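Local coordinates for protein FkbI (Streptomyces hygroscopicus, PDB 1R2J), which binds FAD and, as an acyl-ACP dehydrogenase, probably oxidises an intermediate on the way to the methoxymalonyl extender unit of the polyketide FK520, at residues D5-D10 against L30-A35; G37-E42 against R72-S77. All blocks are in the same frame, centred on the assembly; numbering follows the deposited sequence.

Contact 1 (D5-D10 against L30-A35)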
loop_
_atom_site.group_PDB
_atom_site.type_symbol
_atom_site.label_atom_id
_atom_site.label_comp_id
_atom_site.label_asym_id
_atom_site.label_seq_id
_atom_site.Cartn_x
_atom_site.Cartn_y
_atom_site.Cartn_z
ATOM N N ASP A 5 -8.463 -8.289 14.086
ATOM C CA ASP A 5 -7.880 -7.014 14.479
ATOM C C ASP A 5 -7.233 -7.139 15.850
ATOM O O ASP A 5 -6.158 -6.592 16.081
ATOM C CB ASP A 5 -8.947 -5.921 14.503
ATOM C CG ASP A 5 -9.600 -5.707 13.143
ATOM O OD1 ASP A 5 -9.129 -6.266 12.131
ATOM O OD2 ASP A 5 -10.598 -4.971 13.099
ATOM N N ALA A 6 -7.886 -7.866 16.755
ATOM C CA ALA A 6 -7.351 -8.055 18.100
ATOM C C ALA A 6 -5.993 -8.733 17.999
ATOM O O ALA A 6 -5.043 -8.370 18.702
ATOM C CB ALA A 6 -8.302 -8.905 18.934
ATOM N N LEU A 7 -5.906 -9.715 17.108
ATOM C CA LEU A 7 -4.675 -10.456 16.887
ATOM C C LEU A 7 -3.528 -9.530 16.470
ATOM O O LEU A 7 -2.411 -9.674 16.970
ATOM C CB LEU A 7 -4.885 -11.519 15.799
ATOM C CG LEU A 7 -3.630 -12.247 15.306
ATOM C CD1 LEU A 7 -3.122 -13.167 16.395
ATOM C CD2 LEU A 7 -3.950 -13.051 14.048
ATOM N N LEU A 8 -3.817 -8.596 15.559
ATOM C CA LEU A 8 -2.833 -7.648 15.035
ATOM C C LEU A 8 -2.483 -6.609 16.076
ATOM O O LEU A 8 -1.368 -6.067 16.096
ATOM C CB LEU A 8 -3.380 -6.914 13.810
ATOM C CG LEU A 8 -2.891 -7.527 12.505
ATOM C CD1 LEU A 8 -1.366 -7.382 12.399
ATOM C CD2 LEU A 8 -3.306 -8.974 12.468
ATOM N N THR A 9 -3.449 -6.307 16.940
ATOM C CA THR A 9 -3.172 -5.331 17.982
ATOM C C THR A 9 -2.136 -6.001 18.833
ATOM O O THR A 9 -1.267 -5.330 19.402
ATOM C CB THR A 9 -4.293 -5.079 19.012
ATOM O OG1 THR A 9 -4.505 -6.247 19.812
ATOM C CG2 THR A 9 -5.554 -4.633 18.328
ATOM N N ASP A 10 -2.217 -7.321 19.034
ATOM C CA ASP A 10 -1.153 -7.744 19.898
ATOM C C ASP A 10 0.150 -8.264 19.337
ATOM O O ASP A 10 1.160 -8.339 20.030
ATOM C CB ASP A 10 -1.589 -8.535 21.171
ATOM C CG ASP A 10 -3.018 -8.306 21.668
ATOM O OD1 ASP A 10 -3.833 -9.235 21.687
ATOM O OD2 ASP A 10 -3.273 -7.159 22.087
ATOM N N LEU A 30 5.844 -11.367 9.114
ATOM C CA LEU A 30 5.261 -11.261 7.786
ATOM C C LEU A 30 4.891 -12.627 7.215
ATOM O O LEU A 30 3.797 -12.798 6.682
ATOM C CB LEU A 30 6.227 -10.517 6.856
ATOM C CG LEU A 30 6.630 -9.116 7.350
ATOM C CD1 LEU A 30 7.524 -8.429 6.315
ATOM C CD2 LEU A 30 5.378 -8.275 7.586
ATOM N N VAL A 31 5.793 -13.597 7.332
ATOM C CA VAL A 31 5.520 -14.942 6.830
ATOM C C VAL A 31 4.331 -15.537 7.583
ATOM O O VAL A 31 3.486 -16.211 6.994
ATOM C CB VAL A 31 6.761 -15.866 6.987
ATOM C CG1 VAL A 31 7.280 -15.801 8.402
ATOM C CG2 VAL A 31 6.400 -17.301 6.632
ATOM N N ARG A 32 4.274 -15.269 8.885
ATOM C CA ARG A 32 3.202 -15.756 9.748
ATOM C C ARG A 32 1.851 -15.204 9.278
ATOM O O ARG A 32 0.876 -15.946 9.129
ATOM C CB ARG A 32 3.482 -15.314 11.187
ATOM C CG ARG A 32 2.795 -16.127 12.274
ATOM C CD ARG A 32 1.405 -15.634 12.607
ATOM N NE ARG A 32 1.187 -15.667 14.053
ATOM C CZ ARG A 32 -0.008 -15.754 14.636
ATOM N NH1 ARG A 32 -1.111 -15.824 13.896
ATOM N NH2 ARG A 32 -0.101 -15.770 15.960
ATOM N N LEU A 33 1.796 -13.895 9.055
ATOM C CA LEU A 33 0.573 -13.245 8.584
ATOM C C LEU A 33 0.254 -13.683 7.155
ATOM O O LEU A 33 -0.909 -13.859 6.795
ATOM C CB LEU A 33 0.740 -11.722 8.621
ATOM C CG LEU A 33 0.557 -10.961 9.939
ATOM C CD1 LEU A 33 1.206 -11.697 11.081
ATOM C CD2 LEU A 33 1.167 -9.571 9.789
ATOM N N GLY A 34 1.292 -13.846 6.335
ATOM C CA GLY A 34 1.084 -14.264 4.960
ATOM C C GLY A 34 0.458 -15.649 4.910
ATOM O O GLY A 34 -0.493 -15.896 4.165
ATOM N N ALA A 35 1.002 -16.552 5.724
ATOM C CA ALA A 35 0.515 -17.924 5.800
ATOM C C ALA A 35 -0.898 -17.972 6.380
ATOM O O ALA A 35 -1.641 -18.911 6.115
ATOM C CB ALA A 35 1.466 -18.771 6.647
#
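Leu7 lays its two methyls against the guanidinium group of Arg32, where helix 5-12 faces helix 27-35 in the all-helical N-terminal domain of the acyl-CoA dehydrogenase fold. The two side chains run obliquely past one another, with Leu7 CD2 4.0 Å from Arg32 NH1 and Leu7 CD1 4.0 Å from Arg32 NH2. This is plain van der Waals contact; the polar partner of Arg32 is Asp36, one turn on along its own chain, which takes a salt bridge from NH1. Arg32 starts out with CG anti to the backbone N (chi1 -158°) and then bends at chi2 and chi3, so that NH1 lies beside Leu7 while it pairs with Asp36. Both side chains also touch a crystal neighbour, so the exact pose of the arginine may owe something to the lattice.

On the inner side of this outer pair the chemistry turns wholly apolar. Leu8 and Leu33 are both buried, and although neither CB is aimed at the opposite helix, their branch ends swing in to meet. Leu71 of helix 69-88 touches both leucines, while Phe60 of helix 54-67 adds an aromatic neighbour to Leu8. With the closest alpha carbons, Leu8 CA and Leu33 CA, 9.2 Å apart, no hydrogen bond joins 5-10 to 30-35; on this buried side the gap is bridged by two methyls, Leu8 CD1 and Leu33 CD2, 4.2 Å apart.

Contact 2 (G37-E42 against R72-S77)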
loop_
_atom_site.group_PDB
_atom_site.type_symbol
_atom_site.label_atom_id
_atom_site.label_comp_id
_atom_site.label_asym_id
_atom_site.label_seq_id
_atom_site.Cartn_x
_atom_site.Cartn_y
_atom_site.Cartn_z
ATOM N N GLY A 37 -3.111 -15.918 5.576
ATOM C CA GLY A 37 -3.987 -15.344 4.567
ATOM C C GLY A 37 -4.254 -13.858 4.778
ATOM O O GLY A 37 -4.956 -13.217 3.986
ATOM N N LEU A 38 -3.716 -13.304 5.859
ATOM C CA LEU A 38 -3.901 -11.889 6.135
ATOM C C LEU A 38 -2.928 -11.205 5.176
ATOM O O LEU A 38 -2.065 -11.870 4.613
ATOM C CB LEU A 38 -3.557 -11.590 7.596
ATOM C CG LEU A 38 -4.277 -12.484 8.612
ATOM C CD1 LEU A 38 -3.629 -12.322 9.980
ATOM C CD2 LEU A 38 -5.762 -12.136 8.661
ATOM N N LEU A 39 -3.049 -9.901 4.973
ATOM C CA LEU A 39 -2.154 -9.227 4.023
ATOM C C LEU A 39 -2.556 -9.623 2.607
ATOM O O LEU A 39 -2.117 -9.014 1.637
ATOM C CB LEU A 39 -0.692 -9.640 4.248
ATOM C CG LEU A 39 0.092 -9.043 5.420
ATOM C CD1 LEU A 39 -0.647 -9.245 6.730
ATOM C CD2 LEU A 39 1.447 -9.696 5.466
ATOM N N CYS A 40 -3.410 -10.640 2.527
ATOM C CA CYS A 40 -3.911 -11.214 1.281
ATOM C C CYS A 40 -5.387 -11.563 1.410
ATOM O O CYS A 40 -5.929 -12.274 0.563
ATOM C CB CYS A 40 -3.186 -12.530 1.015
ATOM S SG CYS A 40 -2.225 -12.615 -0.452
ATOM N N ALA A 41 -6.017 -11.081 2.476
ATOM C CA ALA A 41 -7.405 -11.397 2.791
ATOM C C ALA A 41 -8.430 -11.555 1.668
ATOM O O ALA A 41 -9.332 -12.380 1.786
ATOM C CB ALA A 41 -7.929 -10.410 3.834
ATOM N N GLU A 42 -8.309 -10.788 0.588
ATOM C CA GLU A 42 -9.281 -10.880 -0.500
ATOM C C GLU A 42 -9.096 -12.064 -1.448
ATOM O O GLU A 42 -9.944 -12.316 -2.306
ATOM C CB GLU A 42 -9.310 -9.567 -1.291
ATOM C CG GLU A 42 -10.032 -8.449 -0.553
ATOM C CD GLU A 42 -9.928 -7.105 -1.249
ATOM O OE1 GLU A 42 -10.136 -7.050 -2.477
ATOM O OE2 GLU A 42 -9.644 -6.101 -0.559
ATOM N N ARG A 72 1.286 -2.103 7.246
ATOM C CA ARG A 72 0.133 -1.894 6.372
ATOM C C ARG A 72 0.596 -1.853 4.916
ATOM O O ARG A 72 -0.065 -2.394 4.027
ATOM C CB ARG A 72 -0.552 -0.575 6.739
ATOM C CG ARG A 72 -2.014 -0.428 6.318
ATOM C CD ARG A 72 -2.191 -0.039 4.862
ATOM N NE ARG A 72 -1.255 0.973 4.370
ATOM C CZ ARG A 72 -1.016 2.156 4.930
ATOM N NH1 ARG A 72 -1.633 2.530 6.052
ATOM N NH2 ARG A 72 -0.164 2.988 4.340
ATOM N N SER A 73 1.740 -1.215 4.676
ATOM C CA SER A 73 2.271 -1.111 3.320
ATOM C C SER A 73 2.603 -2.485 2.740
ATOM O O SER A 73 2.483 -2.697 1.532
ATOM C CB SER A 73 3.507 -0.210 3.302
ATOM O OG SER A 73 3.140 1.142 3.537
ATOM N N VAL A 74 3.014 -3.411 3.605
ATOM C CA VAL A 74 3.340 -4.764 3.173
ATOM C C VAL A 74 2.062 -5.458 2.730
ATOM O O VAL A 74 2.060 -6.203 1.749
ATOM C CB VAL A 74 4.008 -5.576 4.311
ATOM C CG1 VAL A 74 4.289 -7.003 3.850
ATOM C CG2 VAL A 74 5.309 -4.909 4.715
ATOM N N MET A 75 0.974 -5.203 3.456
ATOM C CA MET A 75 -0.328 -5.781 3.131
ATOM C C MET A 75 -0.784 -5.257 1.778
ATOM O O MET A 75 -1.377 -5.991 0.984
ATOM C CB MET A 75 -1.384 -5.385 4.166
ATOM C CG MET A 75 -1.135 -5.889 5.566
ATOM S SD MET A 75 -2.428 -5.341 6.714
ATOM C CE MET A 75 -3.920 -5.976 5.887
ATOM N N THR A 76 -0.532 -3.976 1.523
ATOM C CA THR A 76 -0.939 -3.389 0.252
ATOM C C THR A 76 -0.139 -4.003 -0.900
ATOM O O THR A 76 -0.699 -4.312 -1.946
ATOM C CB THR A 76 -0.795 -1.817 0.250
ATOM O OG1 THR A 76 0.584 -1.444 0.191
ATOM C CG2 THR A 76 -1.388 -1.225 1.518
ATOM N N SER A 77 1.164 -4.195 -0.700
ATOM C CA SER A 77 2.009 -4.785 -1.735
ATOM C C SER A 77 1.589 -6.235 -1.978
ATOM O O SER A 77 1.452 -6.671 -3.122
ATOM C CB SER A 77 3.476 -4.732 -1.317
ATOM O OG SER A 77 3.923 -3.391 -1.220
#
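Val74 comes first, with its CG1 methyl 4.2 Å from Leu39 CD2, at the place where helix 69-88 meets the loop that follows helix 27-35. That loop starts with a Schellman motif, Gly37 taking positive phi to end the helix. Next is Met75, which gives most of the helix's share of the contact. Its chain crosses Leu39 at about a right angle, and Met75 CG sits only 3.4 Å from Leu39 CG, tighter than usual for two carbons. The bend at chi3 (56°) sets Met75 CE beside the loop backbone, 4.1 Å from Leu39 N. The carbonyl oxygens Leu39 O and Met75 O also come within 3.2 Å, two acceptors with no bond between them. With an alanine at Met75, a gap would probably open between Leu39 and the side chains of Phe60 and Val64.

Thr76 turns away and gives its hydroxyl to its own helix: Thr76 OG1 donates to Ser73 O at 2.6 Å, tilted 28° from the carbonyl plane, on the same face as Ser77 N. Ser77 OG lies near the carbonyl oxygen of Thr144, at most a weak hydrogen bond; Thr144, just after strand 133-143, binds FAD. Helix 27-35 touches Val74 through Leu30, helix 54-67 covers Met75, and helix 219-248 meets Thr76 through Ser228 and holds Glu42 of the loop by a salt bridge from Lys227.

In the fold
Both contacts pack the N-terminal helical domain, and their centres are about 10 Å apart. Contact 1 joins two helices and grades from an exposed arginine to buried leucines; contact 2 sets a loop on a helix, and every residue that touches there is buried. Neither has a hydrogen bond across it. Helix 27-35 links the two: Leu33 CB packs 3.4 Å from Leu39 CD1, so the two contacts join through apolar packing. Contact 1 lies away from the FAD site, whereas in contact 2 the Val74 side chain comes to about 10 Å from the bound FAD.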